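PDB 4MEA: predicted protein from Acinetobacter sp. RUH2624, which hydrolyses epoxides as a Cif-type epoxide hydrolase with the alpha/beta hydrolase fold, probably acting as a secreted virulence factor. Local coordinates for residues 4-9 with 208-213; 67-72 with 304-309; 133-138 with 244-249; 139-144 with 254-259; 279-284 with 297-302. All coordinates share one frame; numbering follows the deposited sequence. Where two conformers were deposited one is given.

Contact 1. Residues 4-9 with 208-213; sequences PNLKSI and IKTYAG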
# COMPACT_ATOMS: atom_id res chain seq x y z
N PRO A 4 8.24 13.21 -3.93
CA PRO A 4 7.95 12.65 -5.26
C PRO A 4 9.17 12.68 -6.19
O PRO A 4 9.17 11.97 -7.20
CB PRO A 4 6.84 13.57 -5.78
CG PRO A 4 7.01 14.85 -5.02
CD PRO A 4 7.45 14.42 -3.65
N ASN A 5 10.19 13.47 -5.86
CA ASN A 5 11.40 13.54 -6.68
C ASN A 5 12.51 12.53 -6.33
O ASN A 5 13.47 12.39 -7.08
CB ASN A 5 11.98 14.95 -6.62
CG ASN A 5 10.95 16.02 -6.93
OD1 ASN A 5 10.11 15.86 -7.81
ND2 ASN A 5 11.01 17.13 -6.19
N LEU A 6 12.40 11.85 -5.18
CA LEU A 6 13.41 10.85 -4.81
C LEU A 6 13.48 9.75 -5.87
O LEU A 6 12.46 9.18 -6.26
CB LEU A 6 13.12 10.25 -3.43
CG LEU A 6 13.95 9.05 -2.96
CD1 LEU A 6 15.40 9.44 -2.67
CD2 LEU A 6 13.31 8.43 -1.74
N LYS A 7 14.68 9.44 -6.34
CA LYS A 7 14.82 8.38 -7.33
C LYS A 7 15.14 7.04 -6.67
O LYS A 7 15.82 6.97 -5.65
CB LYS A 7 15.86 8.75 -8.39
CG LYS A 7 15.41 9.90 -9.29
CD LYS A 7 16.47 10.31 -10.30
CE LYS A 7 17.63 11.02 -9.62
NZ LYS A 7 18.54 11.63 -10.64
N SER A 8 14.63 5.96 -7.26
CA SER A 8 14.99 4.63 -6.80
C SER A 8 16.34 4.29 -7.43
O SER A 8 16.71 4.90 -8.43
CB SER A 8 13.92 3.60 -7.19
OG SER A 8 13.80 3.51 -8.60
N ILE A 9 17.07 3.35 -6.84
CA ILE A 9 18.35 2.91 -7.39
C ILE A 9 18.15 2.05 -8.63
O ILE A 9 17.05 1.56 -8.89
CB ILE A 9 19.17 2.09 -6.36
CG1 ILE A 9 18.44 0.79 -6.00
CG2 ILE A 9 19.44 2.93 -5.12
CD1 ILE A 9 19.30 -0.20 -5.20
N ILE A 208 13.54 3.38 3.11
CA ILE A 208 14.30 4.01 4.19
C ILE A 208 14.55 5.51 3.94
O ILE A 208 14.33 6.34 4.83
CB ILE A 208 15.65 3.27 4.44
CG1 ILE A 208 15.41 1.90 5.07
CG2 ILE A 208 16.58 4.10 5.32
CD1 ILE A 208 16.64 1.00 5.04
N LYS A 209 15.00 5.87 2.74
CA LYS A 209 15.21 7.29 2.44
C LYS A 209 13.90 8.10 2.52
O LYS A 209 13.90 9.23 3.01
CB LYS A 209 15.89 7.48 1.09
CG LYS A 209 17.41 7.36 1.16
CD LYS A 209 18.00 7.61 -0.21
CE LYS A 209 19.49 7.78 -0.16
NZ LYS A 209 20.01 8.04 -1.53
N THR A 210 12.79 7.51 2.08
CA THR A 210 11.49 8.19 2.12
C THR A 210 11.11 8.63 3.53
O THR A 210 10.64 9.75 3.74
CB THR A 210 10.36 7.28 1.57
OG1 THR A 210 10.50 7.16 0.15
CG2 THR A 210 8.98 7.88 1.86
N TYR A 211 11.33 7.75 4.49
CA TYR A 211 10.89 8.09 5.83
C TYR A 211 11.98 8.80 6.64
O TYR A 211 11.73 9.24 7.76
CB TYR A 211 10.29 6.86 6.53
CG TYR A 211 9.20 6.25 5.68
CD1 TYR A 211 7.98 6.90 5.51
CD2 TYR A 211 9.40 5.06 5.01
CE1 TYR A 211 6.98 6.36 4.71
CE2 TYR A 211 8.41 4.51 4.20
CZ TYR A 211 7.21 5.16 4.06
OH TYR A 211 6.24 4.60 3.27
N ALA A 212 13.15 8.99 6.02
CA ALA A 212 14.19 9.82 6.62
C ALA A 212 13.92 11.33 6.43
O ALA A 212 13.37 11.75 5.41
CB ALA A 212 15.55 9.47 6.04
N GLY A 213 14.30 12.12 7.43
CA GLY A 213 14.34 13.56 7.26
C GLY A 213 15.71 13.97 6.75
O GLY A 213 15.84 14.79 5.84
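Leu6 brings both of its methyl groups against the side of the helix 200-211, where Lys209 and Thr210 receive them. Its CG is anti to the backbone N (chi1 171°), a torsion that swings the branched end off the extended backbone that runs from Leu6 to Ile9 and onto the helix. The CD2 methyl settles where the two partners meet: 3.9 Å separate Leu6 CD2 from Lys209 CB, and 3.6 Å separate Leu6 CD2 from Thr210 OG1. The other branch touches the lysine farther along, with Leu6 CD1 4.0 Å from Lys209 CD. The extended Lys209 chain crosses the leucine at about a right angle and offers it these CB and CD methylenes. The helix lies in the stretch inserted between strands 151-157 and 267-272, the usual place of the cap in epoxide hydrolases of this fold. The contact therefore lays the N-terminal arm, ahead of helix 13-25, along that cap. Glu1 adds a backbone hydrogen bond to Thr210. Thr210 OG1 has its hydrogen-bond partner one turn back, at Tyr206 O, so it faces the leucine methyl as a van der Waals neighbour. Phe188 of the second subunit packs against Thr210, while Ser8 OG hydrogen-bonds Asp190 and Lys194 of that same subunit.

Contact 2. Residues 67-72 with 304-309; sequences FGSTWK and GHWMVE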
# COMPACT_ATOMS: atom_id res chain seq x y z
N PHE A 67 10.86 -2.40 12.23
CA PHE A 67 11.06 -2.77 10.83
C PHE A 67 12.13 -1.91 10.16
O PHE A 67 12.16 -0.70 10.34
CB PHE A 67 9.74 -2.62 10.07
CG PHE A 67 9.82 -3.00 8.62
CD1 PHE A 67 9.86 -4.33 8.24
CD2 PHE A 67 9.81 -2.02 7.63
CE1 PHE A 67 9.91 -4.69 6.90
CE2 PHE A 67 9.86 -2.37 6.29
CZ PHE A 67 9.91 -3.71 5.92
N GLY A 68 13.00 -2.56 9.38
CA GLY A 68 14.12 -1.87 8.75
C GLY A 68 15.33 -1.75 9.65
O GLY A 68 16.39 -1.26 9.23
N SER A 69 15.19 -2.22 10.89
CA SER A 69 16.27 -2.12 11.88
C SER A 69 16.57 -3.47 12.53
O SER A 69 15.91 -4.46 12.27
CB SER A 69 15.89 -1.11 12.97
OG SER A 69 15.53 0.15 12.43
N THR A 70 17.61 -3.48 13.37
CA THR A 70 17.88 -4.59 14.28
C THR A 70 18.34 -3.94 15.58
O THR A 70 18.23 -2.72 15.72
CB THR A 70 18.98 -5.54 13.76
OG1 THR A 70 20.23 -4.84 13.69
CG2 THR A 70 18.63 -6.08 12.38
N TRP A 71 18.85 -4.73 16.53
CA TRP A 71 19.45 -4.20 17.75
C TRP A 71 20.39 -3.04 17.40
O TRP A 71 20.51 -2.07 18.16
CB TRP A 71 20.27 -5.31 18.47
CG TRP A 71 21.57 -5.51 17.78
CD1 TRP A 71 21.82 -6.37 16.75
CD2 TRP A 71 22.79 -4.80 18.02
NE1 TRP A 71 23.13 -6.23 16.34
CE2 TRP A 71 23.74 -5.28 17.10
CE3 TRP A 71 23.16 -3.80 18.92
CZ2 TRP A 71 25.05 -4.79 17.06
CZ3 TRP A 71 24.46 -3.32 18.89
CH2 TRP A 71 25.38 -3.81 17.96
N LYS A 72 21.07 -3.15 16.26
CA LYS A 72 22.10 -2.20 15.83
C LYS A 72 21.67 -0.74 15.88
O LYS A 72 22.51 0.15 16.07
CB LYS A 72 22.59 -2.57 14.42
CG LYS A 72 23.70 -1.68 13.84
CD LYS A 72 25.03 -1.92 14.54
CE LYS A 72 26.18 -1.26 13.79
NZ LYS A 72 27.48 -1.58 14.43
N GLY A 304 13.56 12.50 10.85
CA GLY A 304 12.66 11.54 10.25
C GLY A 304 12.46 10.33 11.15
O GLY A 304 12.74 10.38 12.34
N HIS A 305 11.99 9.24 10.56
CA HIS A 305 11.65 8.02 11.28
C HIS A 305 12.83 7.30 11.95
O HIS A 305 12.69 6.72 13.03
CB HIS A 305 10.94 7.06 10.32
CG HIS A 305 10.42 5.82 10.96
ND1 HIS A 305 9.42 5.84 11.91
CD2 HIS A 305 10.74 4.52 10.77
CE1 HIS A 305 9.16 4.60 12.30
NE2 HIS A 305 9.95 3.78 11.62
N TRP A 306 13.99 7.33 11.32
CA TRP A 306 15.15 6.59 11.81
C TRP A 306 15.89 7.46 12.81
O TRP A 306 16.97 7.99 12.52
CB TRP A 306 16.03 6.16 10.62
CG TRP A 306 15.20 5.67 9.47
CD1 TRP A 306 14.97 6.30 8.29
CD2 TRP A 306 14.45 4.44 9.42
NE1 TRP A 306 14.14 5.55 7.49
CE2 TRP A 306 13.81 4.40 8.17
CE3 TRP A 306 14.27 3.38 10.32
CZ2 TRP A 306 13.00 3.33 7.78
CZ3 TRP A 306 13.45 2.31 9.93
CH2 TRP A 306 12.82 2.30 8.67
N MET A 307 15.31 7.58 14.00
CA MET A 307 15.60 8.71 14.88
C MET A 307 17.00 8.73 15.46
O MET A 307 17.58 9.80 15.63
CB MET A 307 14.56 8.78 16.00
CG MET A 307 13.12 8.97 15.49
SD MET A 307 11.94 8.97 16.85
CE MET A 307 12.44 10.44 17.74
N VAL A 308 17.56 7.56 15.76
CA VAL A 308 18.92 7.48 16.26
C VAL A 308 19.97 7.70 15.15
O VAL A 308 20.98 8.39 15.37
CB VAL A 308 19.17 6.15 17.01
CG1 VAL A 308 20.62 6.05 17.48
CG2 VAL A 308 18.20 6.04 18.20
N GLU A 309 19.74 7.16 13.96
CA GLU A 309 20.61 7.46 12.82
C GLU A 309 20.66 8.98 12.55
O GLU A 309 21.74 9.55 12.37
CB GLU A 309 20.16 6.74 11.54
CG GLU A 309 20.30 5.22 11.55
CD GLU A 309 21.72 4.74 11.25
OE1 GLU A 309 21.89 3.52 11.01
OE2 GLU A 309 22.65 5.57 11.27
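Phe67 and Trp306 meet where two loops that probably border the active site of the alpha/beta hydrolase fold come together. Segment 67-72 follows strand 61-64; the other leads from the loop bearing His305 into helix 307-323. The first kind of contact is a carbonyl oxygen at the edge of an aromatic ring. Trp306 CG is anti to the carbonyl carbon (chi1 -42°), and the far rim of the indole reaches Phe67 O, which lies in the ring plane 3.3 Å from Trp306 CZ3 and 3.5 Å from Trp306 CH2, facing C-H groups. Van der Waals contact comes next. Ser69 OG approaches the ring obliquely, 3.9 Å from Trp306 CZ3, and Gly68 CA lies 4.4 Å from Trp306 CH2. Gly68 has positive phi (85°), and the side on which a CB would project is the one the indole occupies. Hydrogen bonds to the surroundings fix both loops. Trp306, at the N-cap position and the centre of an inverse gamma turn, gives NE1 to Ile208 O. His305 NE2 reaches Asp134 OD1 and His305 ND1 reaches Asp158 OD2, an arrangement consistent with the catalytic triad of the family. Phe67 N bonds Asp134 OD2, as an oxyanion-hole amide would be placed to do. Within the second loop, His305 CD2 lies 3.5 Å above one face of the Trp306 ring, offset toward its rim. In the first, an ST turn closes with Lys72 N donating to Thr70 OG1 at 3.2 Å.

Contact 3. Residues 133-138 with 244-249; sequences HDLGNT and RSHADS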
# COMPACT_ATOMS: atom_id res chain seq x y z
N HIS A 133 10.85 1.16 19.45
CA HIS A 133 10.74 1.93 18.20
C HIS A 133 10.06 1.13 17.10
O HIS A 133 10.29 -0.07 16.97
CB HIS A 133 12.14 2.37 17.73
CG HIS A 133 12.13 3.19 16.47
ND1 HIS A 133 12.65 2.73 15.27
CD2 HIS A 133 11.70 4.45 16.22
CE1 HIS A 133 12.52 3.67 14.35
NE2 HIS A 133 11.95 4.72 14.90
N ASP A 134 9.22 1.79 16.29
CA ASP A 134 8.60 1.14 15.13
C ASP A 134 7.87 -0.13 15.57
O ASP A 134 7.09 -0.09 16.52
CB ASP A 134 9.66 0.85 14.06
CG ASP A 134 9.07 0.55 12.70
OD1 ASP A 134 9.01 1.48 11.86
OD2 ASP A 134 8.66 -0.60 12.44
N LEU A 135 8.11 -1.25 14.89
CA LEU A 135 7.43 -2.51 15.22
C LEU A 135 7.63 -2.94 16.68
O LEU A 135 6.87 -3.74 17.21
CB LEU A 135 7.86 -3.64 14.29
CG LEU A 135 7.17 -3.80 12.93
CD1 LEU A 135 7.70 -5.08 12.25
CD2 LEU A 135 5.66 -3.83 13.06
N GLY A 136 8.67 -2.41 17.33
CA GLY A 136 8.82 -2.63 18.75
C GLY A 136 7.54 -2.21 19.47
O GLY A 136 7.14 -2.81 20.46
N ASN A 137 6.90 -1.16 18.95
CA ASN A 137 5.68 -0.62 19.53
C ASN A 137 4.50 -1.56 19.34
O ASN A 137 3.54 -1.55 20.12
CB ASN A 137 5.34 0.74 18.92
CG ASN A 137 6.37 1.80 19.23
OD1 ASN A 137 7.33 1.54 19.95
ND2 ASN A 137 6.17 3.00 18.69
N THR A 138 4.59 -2.37 18.29
CA THR A 138 3.60 -3.40 18.01
C THR A 138 3.83 -4.63 18.89
O THR A 138 2.89 -5.25 19.38
CB THR A 138 3.65 -3.82 16.53
OG1 THR A 138 3.03 -2.81 15.73
CG2 THR A 138 2.94 -5.16 16.33
N ARG A 244 0.66 -9.04 9.18
CA ARG A 244 -0.49 -9.96 9.11
C ARG A 244 -1.18 -10.06 10.46
O ARG A 244 -2.41 -10.23 10.55
CB ARG A 244 -0.04 -11.37 8.69
CG ARG A 244 0.54 -11.46 7.30
CD ARG A 244 0.82 -12.92 6.90
NE ARG A 244 1.96 -13.53 7.59
CZ ARG A 244 3.23 -13.38 7.23
NH1 ARG A 244 3.56 -12.60 6.21
NH2 ARG A 244 4.19 -14.01 7.91
N SER A 245 -0.39 -9.96 11.53
CA SER A 245 -0.91 -10.14 12.88
C SER A 245 -1.45 -8.86 13.51
O SER A 245 -1.86 -8.87 14.66
CB SER A 245 0.18 -10.71 13.79
OG SER A 245 0.42 -12.08 13.51
N HIS A 246 -1.45 -7.75 12.77
CA HIS A 246 -1.86 -6.47 13.36
C HIS A 246 -3.33 -6.44 13.82
O HIS A 246 -3.65 -5.81 14.83
CB HIS A 246 -1.55 -5.29 12.42
CG HIS A 246 -0.23 -4.63 12.68
ND1 HIS A 246 0.51 -4.03 11.68
CD2 HIS A 246 0.47 -4.45 13.82
CE1 HIS A 246 1.61 -3.52 12.20
NE2 HIS A 246 1.62 -3.75 13.50
N ALA A 247 -4.22 -7.12 13.11
CA ALA A 247 -5.62 -7.10 13.51
C ALA A 247 -5.73 -7.76 14.89
O ALA A 247 -6.49 -7.31 15.74
CB ALA A 247 -6.51 -7.80 12.49
N ASP A 248 -4.94 -8.81 15.11
CA ASP A 248 -4.87 -9.47 16.41
C ASP A 248 -4.31 -8.56 17.50
O ASP A 248 -4.86 -8.47 18.60
CB ASP A 248 -4.01 -10.72 16.34
CG ASP A 248 -4.73 -11.89 15.71
OD1 ASP A 248 -5.96 -11.82 15.56
OD2 ASP A 248 -4.05 -12.90 15.39
N SER A 249 -3.19 -7.90 17.19
CA SER A 249 -2.54 -7.01 18.14
C SER A 249 -3.49 -5.88 18.52
O SER A 249 -3.51 -5.42 19.66
CB SER A 249 -1.25 -6.44 17.54
OG SER A 249 -0.31 -7.47 17.23
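Thr138 and Ser249 have the nearest CA atoms across the segments, 7.1 Å apart, each in the opening part of a helix. Segment 133-138 enters its helix through a type II' turn from His133 to Gly136, closed by Gly136 N to His133 O at 2.9 Å, while 244-249 passes from one helix into the next. Asp134 sits in the turn with positive phi (55°). This tight strand-turn-helix, between strand 128-133 and helix 136-146, is the nucleophile elbow of the alpha/beta hydrolase fold, which makes Asp134 the probable nucleophile. Leu135 N donates to Asp134 OD2 at 2.6 Å, reaching the anti side 27° out of the carboxylate plane, and would be suitably placed for an oxyanion-hole role. Across the contact, Thr138 OG1, anti to the carbonyl carbon (chi1 -76°), is set at the edge of the His246 ring. Thr138 OG1 and His246 NE2 share a hydrogen bond of 2.8 Å, near the ring plane, in which either could be donor; it joins two buried side chains. The threonine methyl packs beside it, Thr138 CG2 3.4 Å from His246 NE2. Leu135 CD2 approaches the same ring obliquely, 4.1 Å from His246 NE2. Thr138 CG2 also lies 4.1 Å from Ser249 OG, which hydrogen-bonds Ala108 N, at the start of helix 108-123. His246 is further bordered by Tyr243, their rings nearly perpendicular, and by Tyr172 of the second subunit.

Contact 4. Residues 139-144 with 254-259; sequences ASYPLV and EALLAN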
# COMPACT_ATOMS: atom_id res chain seq x y z
N ALA A 139 5.10 -4.96 19.08
CA ALA A 139 5.48 -6.16 19.82
C ALA A 139 5.27 -6.05 21.34
O ALA A 139 5.15 -7.06 22.03
CB ALA A 139 6.95 -6.50 19.54
N SER A 140 5.22 -4.82 21.84
CA SER A 140 5.53 -4.58 23.25
C SER A 140 4.41 -4.09 24.16
O SER A 140 4.59 -4.08 25.38
CB SER A 140 6.70 -3.59 23.38
OG SER A 140 7.85 -4.06 22.69
N TYR A 141 3.27 -3.65 23.63
CA TYR A 141 2.34 -3.01 24.56
C TYR A 141 1.85 -3.91 25.71
O TYR A 141 1.83 -3.47 26.86
CB TYR A 141 1.17 -2.26 23.90
CG TYR A 141 0.43 -1.47 24.97
CD1 TYR A 141 0.98 -0.32 25.51
CD2 TYR A 141 -0.78 -1.93 25.49
CE1 TYR A 141 0.32 0.39 26.54
CE2 TYR A 141 -1.44 -1.25 26.50
CZ TYR A 141 -0.89 -0.10 27.02
OH TYR A 141 -1.55 0.57 28.03
N PRO A 142 1.43 -5.15 25.40
CA PRO A 142 1.02 -6.05 26.49
C PRO A 142 2.16 -6.31 27.48
O PRO A 142 1.89 -6.39 28.67
CB PRO A 142 0.63 -7.33 25.77
CG PRO A 142 0.18 -6.84 24.41
CD PRO A 142 1.14 -5.73 24.08
N LEU A 143 3.39 -6.41 26.99
CA LEU A 143 4.54 -6.56 27.89
C LEU A 143 4.59 -5.42 28.90
O LEU A 143 4.68 -5.64 30.12
CB LEU A 143 5.85 -6.63 27.09
CG LEU A 143 7.15 -6.88 27.87
CD1 LEU A 143 8.18 -7.58 27.01
CD2 LEU A 143 7.72 -5.59 28.44
N VAL A 144 4.54 -4.19 28.40
CA VAL A 144 4.60 -3.01 29.26
C VAL A 144 3.39 -2.87 30.18
O VAL A 144 3.54 -2.66 31.38
CB VAL A 144 4.78 -1.72 28.42
CG1 VAL A 144 4.65 -0.48 29.31
CG2 VAL A 144 6.13 -1.75 27.71
N GLU A 254 -6.67 -3.14 22.48
CA GLU A 254 -7.96 -2.53 22.80
C GLU A 254 -8.56 -3.18 24.04
O GLU A 254 -9.18 -2.52 24.88
CB GLU A 254 -8.91 -2.64 21.61
CG GLU A 254 -8.55 -1.73 20.43
CD GLU A 254 -8.80 -0.25 20.73
OE1 GLU A 254 -9.67 0.06 21.57
OE2 GLU A 254 -8.13 0.60 20.11
N ALA A 255 -8.38 -4.49 24.16
CA ALA A 255 -8.89 -5.22 25.32
C ALA A 255 -8.19 -4.77 26.60
O ALA A 255 -8.82 -4.58 27.63
CB ALA A 255 -8.74 -6.74 25.11
N LEU A 256 -6.87 -4.59 26.52
CA LEU A 256 -6.11 -4.08 27.65
C LEU A 256 -6.57 -2.67 28.03
O LEU A 256 -6.79 -2.38 29.20
CB LEU A 256 -4.61 -4.09 27.36
CG LEU A 256 -3.95 -5.48 27.25
CD1 LEU A 256 -2.59 -5.39 26.59
CD2 LEU A 256 -3.85 -6.13 28.62
N LEU A 257 -6.73 -1.80 27.04
CA LEU A 257 -7.16 -0.44 27.32
C LEU A 257 -8.55 -0.42 27.95
O LEU A 257 -8.83 0.39 28.83
CB LEU A 257 -7.15 0.43 26.05
CG LEU A 257 -5.81 0.60 25.32
CD1 LEU A 257 -5.96 1.62 24.20
CD2 LEU A 257 -4.72 1.03 26.29
N ALA A 258 -9.42 -1.32 27.50
CA ALA A 258 -10.79 -1.40 28.03
C ALA A 258 -10.84 -1.99 29.45
O ALA A 258 -11.73 -1.67 30.23
CB ALA A 258 -11.68 -2.20 27.09
N ASN A 259 -9.88 -2.85 29.78
CA ASN A 259 -9.78 -3.40 31.13
C ASN A 259 -8.91 -2.54 32.06
O ASN A 259 -8.27 -3.06 32.96
CB ASN A 259 -9.23 -4.82 31.11
CG ASN A 259 -10.32 -5.86 30.90
OD1 ASN A 259 -11.07 -6.19 31.83
ND2 ASN A 259 -10.41 -6.39 29.68
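The phenol of Tyr141 and the ring of Pro142 meet two leucines, Leu256 and Leu257, on the neighbouring helix. Both leucines approach the Tyr141 ring obliquely. Leu256 CD1 stands 4.1 Å from Tyr141 CD2, its side chain sliding past the phenol in the opposite direction, and Leu257 CD2 lies 4.0 Å from Tyr141 CE2 and 3.6 Å from Tyr141 OH. With CG anti to the backbone N (chi1 -171°), the tyrosine extends between the helices, where Phe288 makes an edge-to-face stack with it and its hydroxyl is hydrogen-bonded to Lys261 O. Pro142 is crossed at about a right angle by Leu256, whose CD1 sits 3.8 Å from Pro142 CG. The axes of 139-144 and 254-258 approach to 10.8 Å and run in nearly the same direction, 28° apart. Helix 136-146, which follows the nucleophile elbow of the alpha/beta hydrolase fold, is thereby packed against helix 246-258, the last helix before strand 267-272. The first is kinked at Pro142 and Leu143, whose nitrogens lack the bond to the preceding turn. At the C-terminal end of the second helix, Asn259 ND2 donates to Ala255 O at 3.2 Å, from above the carbonyl plane, while Asn259 N reaches this oxygen from the opposite face.

Contact 5. Residues 279-284 with 297-302; sequences VLVKEM and AIILPD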
# COMPACT_ATOMS: atom_id res chain seq x y z
N VAL A 279 1.21 11.42 15.26
CA VAL A 279 0.23 10.34 15.44
C VAL A 279 0.35 9.66 16.81
O VAL A 279 -0.63 9.54 17.54
CB VAL A 279 0.33 9.28 14.32
CG1 VAL A 279 -0.62 8.10 14.61
CG2 VAL A 279 0.04 9.91 12.96
N LEU A 280 1.55 9.21 17.16
CA LEU A 280 1.77 8.55 18.44
C LEU A 280 1.56 9.51 19.61
O LEU A 280 1.04 9.12 20.66
CB LEU A 280 3.19 7.98 18.51
CG LEU A 280 3.59 7.27 19.81
CD1 LEU A 280 2.77 6.01 20.01
CD2 LEU A 280 5.10 6.95 19.85
N VAL A 281 1.97 10.76 19.44
CA VAL A 281 1.83 11.76 20.51
C VAL A 281 0.36 11.91 20.91
O VAL A 281 0.02 11.86 22.10
CB VAL A 281 2.42 13.12 20.08
CG1 VAL A 281 2.08 14.19 21.09
CG2 VAL A 281 3.93 12.99 19.89
N LYS A 282 -0.50 12.07 19.91
CA LYS A 282 -1.93 12.20 20.13
C LYS A 282 -2.55 10.91 20.62
O LYS A 282 -3.43 10.92 21.48
CB LYS A 282 -2.63 12.64 18.84
CG LYS A 282 -2.22 14.02 18.35
CD LYS A 282 -3.00 14.39 17.09
CE LYS A 282 -2.55 15.74 16.55
NZ LYS A 282 -3.34 16.14 15.35
N GLU A 283 -2.09 9.78 20.08
CA GLU A 283 -2.65 8.49 20.42
C GLU A 283 -2.46 8.16 21.89
O GLU A 283 -3.42 7.83 22.58
CB GLU A 283 -2.04 7.37 19.56
CG GLU A 283 -2.61 5.97 19.91
CD GLU A 283 -1.82 4.83 19.26
OE1 GLU A 283 -0.65 5.04 18.91
OE2 GLU A 283 -2.38 3.72 19.13
N MET A 284 -1.21 8.24 22.36
CA MET A 284 -0.92 7.92 23.76
C MET A 284 -1.65 8.86 24.73
O MET A 284 -2.24 8.41 25.69
CB MET A 284 0.59 7.92 24.04
CG MET A 284 1.33 6.73 23.43
SD MET A 284 3.08 6.76 23.84
CE MET A 284 3.02 6.41 25.61
N ALA A 297 5.62 14.11 25.88
CA ALA A 297 5.57 14.03 24.43
C ALA A 297 6.64 14.94 23.84
O ALA A 297 6.65 16.14 24.10
CB ALA A 297 4.21 14.45 23.92
N ILE A 298 7.54 14.36 23.06
CA ILE A 298 8.58 15.15 22.41
C ILE A 298 8.63 14.82 20.93
O ILE A 298 8.77 13.66 20.54
CB ILE A 298 9.96 14.90 23.05
CG1 ILE A 298 9.96 15.38 24.51
CG2 ILE A 298 11.08 15.58 22.24
CD1 ILE A 298 11.23 15.07 25.28
N ILE A 299 8.49 15.85 20.10
CA ILE A 299 8.65 15.67 18.67
C ILE A 299 9.94 16.35 18.25
O ILE A 299 10.08 17.56 18.39
CB ILE A 299 7.46 16.25 17.90
CG1 ILE A 299 6.14 15.63 18.40
CG2 ILE A 299 7.63 16.06 16.40
CD1 ILE A 299 4.91 16.08 17.60
N LEU A 300 10.90 15.59 17.74
CA LEU A 300 12.18 16.16 17.33
C LEU A 300 12.08 16.82 15.95
O LEU A 300 11.67 16.19 14.97
CB LEU A 300 13.28 15.10 17.35
CG LEU A 300 13.58 14.41 18.69
CD1 LEU A 300 14.73 13.42 18.52
CD2 LEU A 300 13.90 15.44 19.76
N PRO A 301 12.46 18.10 15.87
CA PRO A 301 12.43 18.83 14.58
C PRO A 301 13.46 18.29 13.58
O PRO A 301 14.50 17.76 14.00
CB PRO A 301 12.75 20.28 14.98
CG PRO A 301 13.46 20.18 16.30
CD PRO A 301 12.91 18.95 16.99
N ASP A 302 13.16 18.42 12.29
CA ASP A 302 14.07 18.07 11.20
C ASP A 302 14.57 16.63 11.28
O ASP A 302 15.61 16.30 10.70
CB ASP A 302 15.28 19.02 11.18
CG ASP A 302 14.88 20.47 10.93
OD1 ASP A 302 13.94 20.70 10.13
OD2 ASP A 302 15.50 21.37 11.54
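Val281, the residue that faces Ala297 and Ile299, has its carbonyl O hydrogen-bonded by Tyr295 OH, a side-chain tie between the helix and the strand a little before the contact. Within 279-284, Glu283 N donates to Val279 O at 2.9 Å. The contact itself is apolar. Val281 forks over the strand: CG1 is anti to the backbone N (chi1 171°), which sends Val281 CG1 to Ala297 CB at 3.6 Å and leaves the other branch for Ile299, with Val281 CG2 3.8 Å from Ile299 CG1 and 4.0 Å from Ile299 CD1. Ala297 and Ile299 alternate with Ile298 along the strand, whose side chain turns to the other face and packs on Ser318 of helix 307-323. The CA atoms of Val281 and Ala297 are 5.9 Å apart, a short separation that the small alanine permits. Strand 267-272, helix 279-288 and strand 295-300 form a beta-alpha-beta unit at the border of the main sheet, with Ile298 hydrogen-bonded to Ala269 and Thr271 of the inner strand. Aliphatic contact of this kind carries no directional bond, so helix and strand are matched here by shape, while Tyr295 OH adds a polar tie and backbone bonds hold the strand in the sheet.

Overall arrangement
Contact 2 is the most central, about 7 Å from the chain centre, and touches contact 3 through His305 and the pair His133 and Asp134, so both border the probable active site. Contact 2 meets through a carbonyl at an indole edge, with polar bonds to its surroundings, whereas contact 3 has a direct, buried side-chain hydrogen bond. Contacts 3 and 4 join the same two helices, 136-146 and 246-258, contact 4 by apolar packing farther along. Contacts 1 and 5 are only partly buried and chiefly apolar, one on the cap, the other at the sheet border. Contact 1 lies about 34 Å from contact 4, centre to centre, across the chain's centre; like contact 3, it also meets the second subunit.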